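Local coordinates for protein iminosuccinate reductase (Paracoccus denitrificans, PDB 6RQA) that catalyses the NADH-dependent reduction of iminosuccinate to L-aspartate, the step that regenerates the amino group donor of the beta-hydroxyaspartate cycle, at residues L130-A135 and A238-D243; A161-A166 and V216-S221; L23-K28 and E328-K333. One frame throughout, in Å; residues are numbered along the deposited sequence.

In the fold
Contacts 1 and 2 lie side by side, their centres about 7 Å apart, and both touch the NAD. Their strands 235-239 and 214-217 are neighbours in the parallel sheet of the dinucleotide-binding domain. Their helices, 125-143 and 158-170, also touch. Contact 3 is remote, about 24 Å from contact 1 and 27 Å from contact 2 between centres. It joins strand 22-25 of the other, mixed sheet to helix 316-333, near the second subunit. Along the chain the three are nested: contact 2 falls inside the loop closed by contact 1, and both fall inside the loop closed by contact 3. Two contacts thus contribute to the cofactor site, and the third brings together parts near the two ends of the chain.

Contact 1: L130-A135 and A238-D243; sequences LRTAAA and AAMGTD. With NAD (nicotinamide-adenine-dinucleotide), chain C.
Met240 reaches from the loop after strand 235-239 to helix 125-143. Met240 CE lies 3.4 Å from Thr132 O and 3.8 Å from Thr132 CG2. Ala135 CB is a looser apolar neighbour. The bent Met240 chain, with chi2 -64° and chi3 -62°, turns the methyl onto the helix.

The nicotinamide end of NAD lies beside this contact. NAD N7N donates to Met240 O at 2.7 Å, a bent bond with an N-H...O angle of 134°. From the helix side, Thr132 OG1 comes within 3.2 Å of nicotinamide C4N, the carbon that carries hydride in NADH. Arg131 NH2 lies 3.2 Å from NAD O7N, the amide oxygen, which sits at the guanidinium edge, near its plane.

Strand 235-239 belongs to the parallel sheet of the dinucleotide-binding domain, and the loop after it receives the cofactor. The nicotinamide ribose is held next: NAD O2D donates to Asp243 OD2 at 2.7 Å and NAD O3D to Gly241 O at 3.2 Å.

Further out, Thr132 OG1 is hydrogen-bonded to Thr128 O. Arg131 NE forms a salt bridge with Asp319, and Asp243 OD1 one with Lys247.

Contact 2: A161-A166 and V216-S221; sequences AFQMRA and VSITSS. With NAD (nicotinamide-adenine-dinucleotide), chain C.
Gln163 and the pair Val216 and Ile218 form a buried, mainly van der Waals contact between helix 158-170 and the end of strand 214-217. It belongs to the parallel-sheet domain that binds NAD. Gln163 CB touches Val216 CG1 at 4.1 Å, and the two side chains cross at about a right angle. The glutamine chain bends at chi2 (-68°), which carries its amide across toward Ile218. There Gln163 NE2 stands 4.1 Å from Ile218 CD1. No hydrogen bond crosses between the segments.

The same methyl turns to the cofactor, Ile218 CD1 lying 3.5 Å from NAD O4D, the nicotinamide ribose oxygen. The isoleucine thus touches both Gln163 of the helix and the cofactor. Beyond it the loop follows the dinucleotide. Ser220 N donates to NAD O4B of the adenine ribose at 3.1 Å, nearly straight at 169°. Ser221 CB packs against adenine C2A at 3.4 Å. Glu249 is hydrogen-bonded to Thr219 N and Ser217 OG, which ties the strand end and the loop together.

Val216 is hydrogen-bonded through its backbone to strand 150-154, and Ser217 to Ala238 and Met240. Gln163 also packs on Met153 of strand 150-154 and on Thr132 and Ser136 of helix 125-143, while Met164 meets helix 186-195.

Contact 3: L23-K28 and E328-K333; sequences LVVAEK and ELAKHK
Leu23 and Lys331 meet where strand 22-25 packs against the last turns of helix 316-333. The strand belongs to the mixed sheet, and the helix packs on one side of it. Starting at Leu23 CB, the side chain heads toward the helix. CG lies anti to the backbone carbonyl carbon (chi1 -62°). CD1 continues the chain anti to CA (chi2 178°), which carries it out to the lysine. Of the two methyls, CD1 does the touching. Leu23 CD1 lies 3.6 Å from Lys331 CD and 3.8 Å from Lys331 CG, so it rests on the middle of the lysine chain. The two side chains cross at about a right angle.

The lysine bends about the CG-CD bond (chi3 -66°), the very stretch the leucine touches. Its ammonium group lies toward Glu328 of its own helix, where Lys331 NZ and Glu328 OE1 form a long salt bridge of 3.9 Å. The aliphatic part thus covers the leucine, while both charged residues are exposed.

Two residues further along the strand, Val25 makes the more deeply buried contact. Val25 CG2 meets Ala330 CB at 3.8 Å. Val25 CA and Ala330 CA are 7.0 Å apart, Leu23 CA and Lys331 CA 8.9 Å, consistent with the small alanine side chain.

Leu33 of helix 30-33 also packs on Ala330, and Val326 and Val327, earlier on helix 316-333, touch Val25 and Leu23. Val24, between Leu23 and Val25, packs on Val339 of the second subunit, which places the strand at the dimer interface.

No hydrogen bond or salt bridge joins the two segments. The contact is apolar, graded from a buried valine-alanine pair to a leucine against a lysine chain at the solvent edge. Between these two segments the hold probably rests on burial and fit rather than on polar pairing.

Contact 1: L130-A135 and A238-D243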
loop_
_atom_site.group_PDB
_atom_site.type_symbol
_atom_site.label_atom_id
_atom_site.label_comp_id
_atom_site.label_asym_id
_atom_site.label_seq_id
_atom_site.Cartn_x
_atom_site.Cartn_y
_atom_site.Cartn_z
ATOM N N LEU A 130 17.054 6.367 10.849
ATOM C CA LEU A 130 17.227 7.767 11.222
ATOM C C LEU A 130 15.962 8.337 11.855
ATOM O O LEU A 130 16.022 8.963 12.919
ATOM C CB LEU A 130 17.639 8.588 10.003
ATOM C CG LEU A 130 19.079 8.385 9.533
ATOM C CD1 LEU A 130 19.354 9.219 8.296
ATOM C CD2 LEU A 130 20.061 8.726 10.646
ATOM N N ARG A 131 14.803 8.138 11.215
ATOM C CA ARG A 131 13.574 8.696 11.776
ATOM C C ARG A 131 13.171 7.982 13.060
ATOM O O ARG A 131 12.541 8.591 13.932
ATOM C CB ARG A 131 12.437 8.658 10.746
ATOM C CG ARG A 131 12.080 7.288 10.169
ATOM C CD ARG A 131 11.079 6.530 11.031
ATOM N NE ARG A 131 10.353 5.520 10.270
ATOM C CZ ARG A 131 9.631 4.548 10.817
ATOM N NH1 ARG A 131 8.996 3.677 10.044
ATOM N NH2 ARG A 131 9.551 4.441 12.136
ATOM N N THR A 132 13.522 6.699 13.195
ATOM C CA THR A 132 13.271 5.996 14.450
ATOM C C THR A 132 14.111 6.582 15.576
ATOM O O THR A 132 13.613 6.788 16.689
ATOM C CB THR A 132 13.561 4.504 14.288
ATOM O OG1 THR A 132 12.835 3.991 13.164
ATOM C CG2 THR A 132 13.149 3.741 15.537
ATOM N N ALA A 133 15.385 6.861 15.301
ATOM C CA ALA A 133 16.227 7.519 16.293
ATOM C C ALA A 133 15.758 8.945 16.550
ATOM O O ALA A 133 15.841 9.437 17.682
ATOM C CB ALA A 133 17.684 7.503 15.832
ATOM N N ALA A 134 15.261 9.624 15.515
ATOM C CA ALA A 134 14.748 10.975 15.704
ATOM C C ALA A 134 13.502 10.971 16.580
ATOM O O ALA A 134 13.343 11.844 17.442
ATOM C CB ALA A 134 14.457 11.620 14.351
ATOM N N ALA A 135 12.614 9.994 16.381
ATOM C CA ALA A 135 11.410 9.909 17.201
ATOM C C ALA A 135 11.756 9.735 18.674
ATOM O O ALA A 135 11.156 10.381 19.541
ATOM C CB ALA A 135 10.523 8.760 16.717
ATOM N N ALA A 238 12.260 5.329 26.570
ATOM C CA ALA A 238 11.888 5.394 25.158
ATOM C C ALA A 238 11.866 3.965 24.623
ATOM O O ALA A 238 12.879 3.439 24.160
ATOM C CB ALA A 238 12.851 6.281 24.380
ATOM N N ALA A 239 10.696 3.332 24.697
ATOM C CA ALA A 239 10.523 1.961 24.228
ATOM C C ALA A 239 10.298 1.978 22.721
ATOM O O ALA A 239 9.238 2.397 22.247
ATOM C CB ALA A 239 9.360 1.290 24.953
ATOM N N MET A 240 11.295 1.516 21.965
ATOM C CA MET A 240 11.251 1.570 20.512
ATOM C C MET A 240 11.223 0.205 19.842
ATOM O O MET A 240 10.980 0.139 18.633
ATOM C CB MET A 240 12.458 2.357 19.973
ATOM C CG MET A 240 12.685 3.701 20.647
ATOM S SD MET A 240 11.338 4.865 20.373
ATOM C CE MET A 240 11.395 5.035 18.590
ATOM N N GLY A 241 11.455 -0.878 20.579
ATOM C CA GLY A 241 11.598 -2.189 19.975
ATOM C C GLY A 241 10.303 -2.875 19.588
ATOM O O GLY A 241 10.226 -3.501 18.527
ATOM N N THR A 242 9.280 -2.771 20.434
ATOM C CA THR A 242 8.033 -3.503 20.223
ATOM C C THR A 242 7.198 -2.797 19.162
ATOM O O THR A 242 6.627 -1.730 19.416
ATOM C CB THR A 242 7.257 -3.630 21.531
ATOM O OG1 THR A 242 8.060 -4.317 22.500
ATOM C CG2 THR A 242 5.968 -4.404 21.307
ATOM N N ASP A 243 7.122 -3.396 17.970
ATOM C CA ASP A 243 6.305 -2.874 16.880
ATOM C C ASP A 243 5.458 -3.968 16.239
ATOM O O ASP A 243 5.008 -3.811 15.100
ATOM C CB ASP A 243 7.180 -2.198 15.821
ATOM C CG ASP A 243 8.223 -3.134 15.237
ATOM O OD1 ASP A 243 8.360 -4.271 15.737
ATOM O OD2 ASP A 243 8.908 -2.730 14.274
HETATM P PA NAD C . 18.694 -6.264 15.388
HETATM O O1A NAD C . 18.222 -7.685 15.257
HETATM O O2A NAD C . 19.870 -5.559 14.794
HETATM O O5B NAD C . 19.156 -6.323 17.060
HETATM C C5B NAD C . 18.185 -7.037 17.721
HETATM C C4B NAD C . 18.508 -7.041 19.192
HETATM O O4B NAD C . 17.419 -7.625 19.881
HETATM C C3B NAD C . 19.703 -7.977 19.342
HETATM O O3B NAD C . 20.818 -7.151 19.236
HETATM C C2B NAD C . 19.499 -8.520 20.761
HETATM O O2B NAD C . 20.050 -7.688 21.725
HETATM C C1B NAD C . 17.927 -8.455 20.923
HETATM N N9A NAD C . 17.315 -9.773 20.728
HETATM C C8A NAD C . 17.335 -10.629 19.611
HETATM N N7A NAD C . 16.653 -11.756 19.810
HETATM C C5A NAD C . 16.155 -11.638 21.121
HETATM C C6A NAD C . 15.358 -12.493 21.927
HETATM N N6A NAD C . 14.935 -13.688 21.427
HETATM N N1A NAD C . 15.011 -12.121 23.202
HETATM C C2A NAD C . 15.476 -10.905 23.631
HETATM N N3A NAD C . 16.233 -9.991 22.985
HETATM C C4A NAD C . 16.559 -10.403 21.711
HETATM O O3 NAD C . 17.255 -5.548 15.282
HETATM P PN NAD C . 17.296 -4.001 14.930
HETATM O O1N NAD C . 18.250 -3.078 15.646
HETATM O O2N NAD C . 16.905 -4.053 13.496
HETATM O O5D NAD C . 15.761 -3.328 15.536
HETATM C C5D NAD C . 15.464 -4.010 16.677
HETATM C C4D NAD C . 14.011 -3.770 17.005
HETATM O O4D NAD C . 13.673 -2.423 16.608
HETATM C C3D NAD C . 13.176 -4.731 16.107
HETATM O O3D NAD C . 12.284 -5.359 16.957
HETATM C C2D NAD C . 12.462 -3.769 15.140
HETATM O O2D NAD C . 11.141 -4.103 14.880
HETATM C C1D NAD C . 12.406 -2.509 16.037
HETATM N N1N NAD C . 12.219 -1.281 15.168
HETATM C C2N NAD C . 11.352 -0.340 15.644
HETATM C C3N NAD C . 11.125 0.818 14.902
HETATM C C7N NAD C . 10.165 1.793 15.497
HETATM O O7N NAD C . 9.877 2.845 14.935
HETATM N N7N NAD C . 9.618 1.454 16.711
HETATM C C4N NAD C . 11.784 0.999 13.686
HETATM C C5N NAD C . 12.660 0.024 13.225
HETATM C C6N NAD C . 12.880 -1.134 13.979
#

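Contact 2: A161-A166 and V216-S221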
loop_
_atom_site.group_PDB
_atom_site.type_symbol
_atom_site.label_atom_id
_atom_site.label_comp_id
_atom_site.label_asym_id
_atom_site.label_seq_id
_atom_site.Cartn_x
_atom_site.Cartn_y
_atom_site.Cartn_z
ATOM N N ALA A 161 23.027 2.058 17.505
ATOM C CA ALA A 161 23.997 3.120 17.259
ATOM C C ALA A 161 23.302 4.417 16.865
ATOM O O ALA A 161 23.655 5.495 17.359
ATOM C CB ALA A 161 24.983 2.687 16.176
ATOM N N PHE A 162 22.306 4.331 15.981
ATOM C CA PHE A 162 21.569 5.524 15.578
ATOM C C PHE A 162 20.814 6.128 16.755
ATOM O O PHE A 162 20.717 7.355 16.876
ATOM C CB PHE A 162 20.607 5.186 14.437
ATOM C CG PHE A 162 21.287 4.620 13.225
ATOM C CD1 PHE A 162 21.782 5.457 12.240
ATOM C CD2 PHE A 162 21.436 3.252 13.072
ATOM C CE1 PHE A 162 22.411 4.940 11.125
ATOM C CE2 PHE A 162 22.064 2.730 11.958
ATOM C CZ PHE A 162 22.552 3.576 10.984
ATOM N N GLN A 163 20.279 5.282 17.638
ATOM C CA GLN A 163 19.567 5.790 18.806
ATOM C C GLN A 163 20.501 6.567 19.724
ATOM O O GLN A 163 20.126 7.617 20.260
ATOM C CB GLN A 163 18.908 4.635 19.564
ATOM C CG GLN A 163 17.966 3.784 18.722
ATOM C CD GLN A 163 16.712 4.526 18.295
ATOM O OE1 GLN A 163 16.212 5.393 19.012
ATOM N NE2 GLN A 163 16.197 4.186 17.118
ATOM N N MET A 164 21.728 6.074 19.910
ATOM C CA MET A 164 22.662 6.747 20.808
ATOM C C MET A 164 23.132 8.075 20.226
ATOM O O MET A 164 23.256 9.068 20.954
ATOM C CB MET A 164 23.855 5.836 21.106
ATOM C CG MET A 164 24.777 6.366 22.195
ATOM S SD MET A 164 26.193 5.296 22.526
ATOM C CE MET A 164 25.371 3.776 22.982
ATOM N N ARG A 165 23.395 8.116 18.918
ATOM C CA ARG A 165 23.838 9.360 18.297
ATOM C C ARG A 165 22.747 10.422 18.342
ATOM O O ARG A 165 23.027 11.594 18.623
ATOM C CB ARG A 165 24.281 9.105 16.856
ATOM C CG ARG A 165 25.665 8.486 16.733
ATOM C CD ARG A 165 26.155 8.500 15.293
ATOM N NE ARG A 165 25.534 7.456 14.483
ATOM C CZ ARG A 165 26.085 6.269 14.250
ATOM N NH1 ARG A 165 27.273 5.974 14.762
ATOM N NH2 ARG A 165 25.450 5.377 13.501
ATOM N N ALA A 166 21.498 10.036 18.075
ATOM C CA ALA A 166 20.411 11.008 18.099
ATOM C C ALA A 166 20.123 11.493 19.514
ATOM O O ALA A 166 19.751 12.656 19.707
ATOM C CB ALA A 166 19.153 10.407 17.473
ATOM N N VAL A 216 16.610 3.883 26.626
ATOM C CA VAL A 216 16.170 3.623 25.260
ATOM C C VAL A 216 16.344 2.137 24.987
ATOM O O VAL A 216 17.472 1.628 24.999
ATOM C CB VAL A 216 16.951 4.456 24.231
ATOM C CG1 VAL A 216 16.571 4.040 22.820
ATOM C CG2 VAL A 216 16.690 5.938 24.444
ATOM N N SER A 217 15.234 1.445 24.746
ATOM C CA SER A 217 15.237 0.023 24.430
ATOM C C SER A 217 14.911 -0.159 22.954
ATOM O O SER A 217 13.970 0.457 22.442
ATOM C CB SER A 217 14.231 -0.736 25.298
ATOM O OG SER A 217 12.923 -0.211 25.144
ATOM N N ILE A 218 15.688 -1.004 22.278
ATOM C CA ILE A 218 15.563 -1.186 20.836
ATOM C C ILE A 218 15.836 -2.652 20.502
ATOM O O ILE A 218 16.597 -2.975 19.582
ATOM C CB ILE A 218 16.502 -0.209 20.090
ATOM C CG1 ILE A 218 16.258 -0.216 18.575
ATOM C CG2 ILE A 218 17.974 -0.446 20.463
ATOM C CD1 ILE A 218 14.951 0.413 18.166
ATOM N N THR A 219 15.206 -3.556 21.247
ATOM C CA THR A 219 15.407 -4.987 21.084
ATOM C C THR A 219 14.201 -5.628 20.409
ATOM O O THR A 219 13.083 -5.109 20.455
ATOM C CB THR A 219 15.649 -5.673 22.434
ATOM O OG1 THR A 219 14.434 -5.670 23.194
ATOM C CG2 THR A 219 16.724 -4.948 23.218
ATOM N N SER A 220 14.448 -6.777 19.781
ATOM C CA SER A 220 13.388 -7.611 19.220
ATOM C C SER A 220 13.162 -8.771 20.188
ATOM O O SER A 220 13.626 -9.892 19.984
ATOM C CB SER A 220 13.759 -8.095 17.822
ATOM O OG SER A 220 12.704 -8.850 17.253
ATOM N N SER A 221 12.438 -8.479 21.265
ATOM C CA SER A 221 12.246 -9.413 22.362
ATOM C C SER A 221 10.775 -9.774 22.508
ATOM O O SER A 221 9.886 -9.013 22.112
ATOM C CB SER A 221 12.769 -8.830 23.680
ATOM O OG SER A 221 12.481 -7.447 23.773
HETATM P PA NAD C . 18.694 -6.264 15.388
HETATM O O1A NAD C . 18.222 -7.685 15.257
HETATM O O2A NAD C . 19.870 -5.559 14.794
HETATM O O5B NAD C . 19.156 -6.323 17.060
HETATM C C5B NAD C . 18.185 -7.037 17.721
HETATM C C4B NAD C . 18.508 -7.041 19.192
HETATM O O4B NAD C . 17.419 -7.625 19.881
HETATM C C3B NAD C . 19.703 -7.977 19.342
HETATM O O3B NAD C . 20.818 -7.151 19.236
HETATM C C2B NAD C . 19.499 -8.520 20.761
HETATM O O2B NAD C . 20.050 -7.688 21.725
HETATM C C1B NAD C . 17.927 -8.455 20.923
HETATM N N9A NAD C . 17.315 -9.773 20.728
HETATM C C8A NAD C . 17.335 -10.629 19.611
HETATM N N7A NAD C . 16.653 -11.756 19.810
HETATM C C5A NAD C . 16.155 -11.638 21.121
HETATM C C6A NAD C . 15.358 -12.493 21.927
HETATM N N6A NAD C . 14.935 -13.688 21.427
HETATM N N1A NAD C . 15.011 -12.121 23.202
HETATM C C2A NAD C . 15.476 -10.905 23.631
HETATM N N3A NAD C . 16.233 -9.991 22.985
HETATM C C4A NAD C . 16.559 -10.403 21.711
HETATM O O3 NAD C . 17.255 -5.548 15.282
HETATM P PN NAD C . 17.296 -4.001 14.930
HETATM O O1N NAD C . 18.250 -3.078 15.646
HETATM O O2N NAD C . 16.905 -4.053 13.496
HETATM O O5D NAD C . 15.761 -3.328 15.536
HETATM C C5D NAD C . 15.464 -4.010 16.677
HETATM C C4D NAD C . 14.011 -3.770 17.005
HETATM O O4D NAD C . 13.673 -2.423 16.608
HETATM C C3D NAD C . 13.176 -4.731 16.107
HETATM O O3D NAD C . 12.284 -5.359 16.957
HETATM C C2D NAD C . 12.462 -3.769 15.140
HETATM O O2D NAD C . 11.141 -4.103 14.880
HETATM C C1D NAD C . 12.406 -2.509 16.037
HETATM N N1N NAD C . 12.219 -1.281 15.168
HETATM C C2N NAD C . 11.352 -0.340 15.644
HETATM C C3N NAD C . 11.125 0.818 14.902
HETATM C C7N NAD C . 10.165 1.793 15.497
HETATM O O7N NAD C . 9.877 2.845 14.935
HETATM N N7N NAD C . 9.618 1.454 16.711
HETATM C C4N NAD C . 11.784 0.999 13.686
HETATM C C5N NAD C . 12.660 0.024 13.225
HETATM C C6N NAD C . 12.880 -1.134 13.979
#

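Contact 3: L23-K28 and E328-K333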
loop_
_atom_site.group_PDB
_atom_site.type_symbol
_atom_site.label_atom_id
_atom_site.label_comp_id
_atom_site.label_asym_id
_atom_site.label_seq_id
_atom_site.Cartn_x
_atom_site.Cartn_y
_atom_site.Cartn_z
ATOM N N LEU A 23 11.575 11.894 -9.626
ATOM C CA LEU A 23 12.897 11.920 -9.022
ATOM C C LEU A 23 13.190 10.600 -8.322
ATOM O O LEU A 23 12.284 9.915 -7.842
ATOM C CB LEU A 23 13.017 13.075 -8.029
ATOM C CG LEU A 23 12.843 14.472 -8.623
ATOM C CD1 LEU A 23 12.941 15.521 -7.535
ATOM C CD2 LEU A 23 13.875 14.722 -9.712
ATOM N N VAL A 24 14.471 10.242 -8.279
ATOM C CA VAL A 24 14.933 9.035 -7.600
ATOM C C VAL A 24 16.178 9.382 -6.798
ATOM O O VAL A 24 17.124 9.968 -7.335
ATOM C CB VAL A 24 15.236 7.886 -8.583
ATOM C CG1 VAL A 24 15.800 6.690 -7.834
ATOM C CG2 VAL A 24 13.985 7.489 -9.355
ATOM N N VAL A 25 16.178 9.026 -5.517
ATOM C CA VAL A 25 17.320 9.236 -4.633
ATOM C C VAL A 25 17.820 7.865 -4.203
ATOM O O VAL A 25 17.141 7.158 -3.444
ATOM C CB VAL A 25 16.962 10.100 -3.417
ATOM C CG1 VAL A 25 18.208 10.379 -2.589
ATOM C CG2 VAL A 25 16.305 11.398 -3.862
ATOM N N ALA A 26 19.004 7.490 -4.681
ATOM C CA ALA A 26 19.572 6.187 -4.369
ATOM C C ALA A 26 19.898 6.077 -2.882
ATOM O O ALA A 26 20.107 7.074 -2.184
ATOM C CB ALA A 26 20.830 5.937 -5.201
ATOM N N GLU A 27 19.942 4.832 -2.401
ATOM C CA GLU A 27 20.222 4.584 -0.990
ATOM C C GLU A 27 21.605 5.091 -0.597
ATOM O O GLU A 27 21.799 5.584 0.520
ATOM C CB GLU A 27 20.096 3.088 -0.691
ATOM C CG GLU A 27 20.484 2.688 0.726
ATOM C CD GLU A 27 19.441 3.070 1.759
ATOM O OE1 GLU A 27 18.325 3.472 1.366
ATOM O OE2 GLU A 27 19.734 2.965 2.968
ATOM N N LYS A 28 22.577 4.986 -1.506
ATOM C CA LYS A 28 23.950 5.353 -1.178
ATOM C C LYS A 28 24.120 6.850 -0.949
ATOM O O LYS A 28 25.128 7.263 -0.366
ATOM C CB LYS A 28 24.896 4.885 -2.286
ATOM C CG LYS A 28 24.683 5.571 -3.625
ATOM C CD LYS A 28 25.514 4.911 -4.712
ATOM C CE LYS A 28 25.392 5.646 -6.036
ATOM N NZ LYS A 28 25.963 7.018 -5.965
ATOM N N GLU A 328 14.628 17.224 -1.143
ATOM C CA GLU A 328 14.989 18.637 -1.210
ATOM C C GLU A 328 16.502 18.813 -1.242
ATOM O O GLU A 328 17.034 19.581 -2.053
ATOM C CB GLU A 328 14.387 19.394 -0.024
ATOM C CG GLU A 328 12.873 19.294 0.109
ATOM C CD GLU A 328 12.124 20.267 -0.784
ATOM O OE1 GLU A 328 12.666 20.666 -1.835
ATOM O OE2 GLU A 328 10.986 20.638 -0.425
ATOM N N LEU A 329 17.214 18.105 -0.363
ATOM C CA LEU A 329 18.671 18.198 -0.340
ATOM C C LEU A 329 19.287 17.589 -1.594
ATOM O O LEU A 329 20.279 18.107 -2.119
ATOM C CB LEU A 329 19.218 17.515 0.912
ATOM C CG LEU A 329 18.781 18.125 2.243
ATOM C CD1 LEU A 329 19.036 17.158 3.386
ATOM C CD2 LEU A 329 19.502 19.441 2.482
ATOM N N ALA A 330 18.711 16.488 -2.087
ATOM C CA ALA A 330 19.252 15.839 -3.277
ATOM C C ALA A 330 19.157 16.747 -4.497
ATOM O O ALA A 330 20.055 16.749 -5.348
ATOM C CB ALA A 330 18.525 14.518 -3.530
ATOM N N LYS A 331 18.076 17.524 -4.604
ATOM C CA LYS A 331 17.965 18.473 -5.707
ATOM C C LYS A 331 18.984 19.596 -5.582
ATOM O O LYS A 331 19.494 20.084 -6.597
ATOM C CB LYS A 331 16.551 19.049 -5.774
ATOM C CG LYS A 331 15.488 18.046 -6.192
ATOM C CD LYS A 331 14.172 18.736 -6.520
ATOM C CE LYS A 331 13.552 19.386 -5.295
ATOM N NZ LYS A 331 12.263 20.062 -5.622
ATOM N N HIS A 332 19.294 20.014 -4.354
ATOM C CA HIS A 332 20.301 21.049 -4.151
ATOM C C HIS A 332 21.699 20.511 -4.423
ATOM O O HIS A 332 22.495 21.146 -5.127
ATOM C CB HIS A 332 20.204 21.603 -2.730
ATOM C CG HIS A 332 21.286 22.579 -2.388
ATOM N ND1 HIS A 332 22.215 22.343 -1.398
ATOM C CD2 HIS A 332 21.590 23.792 -2.907
ATOM C CE1 HIS A 332 23.042 23.370 -1.319
ATOM N NE2 HIS A 332 22.685 24.262 -2.225
ATOM N N LYS A 333 22.018 19.339 -3.870
ATOM C CA LYS A 333 23.335 18.746 -4.074
ATOM C C LYS A 333 23.520 18.229 -5.495
ATOM O O LYS A 333 24.663 18.059 -5.936
ATOM C CB LYS A 333 23.559 17.617 -3.065
ATOM C CG LYS A 333 24.989 17.107 -2.996
ATOM C CD LYS A 333 25.140 16.009 -1.957
ATOM C CE LYS A 333 26.576 15.516 -1.876
ATOM N NZ LYS A 333 26.751 14.504 -0.800
#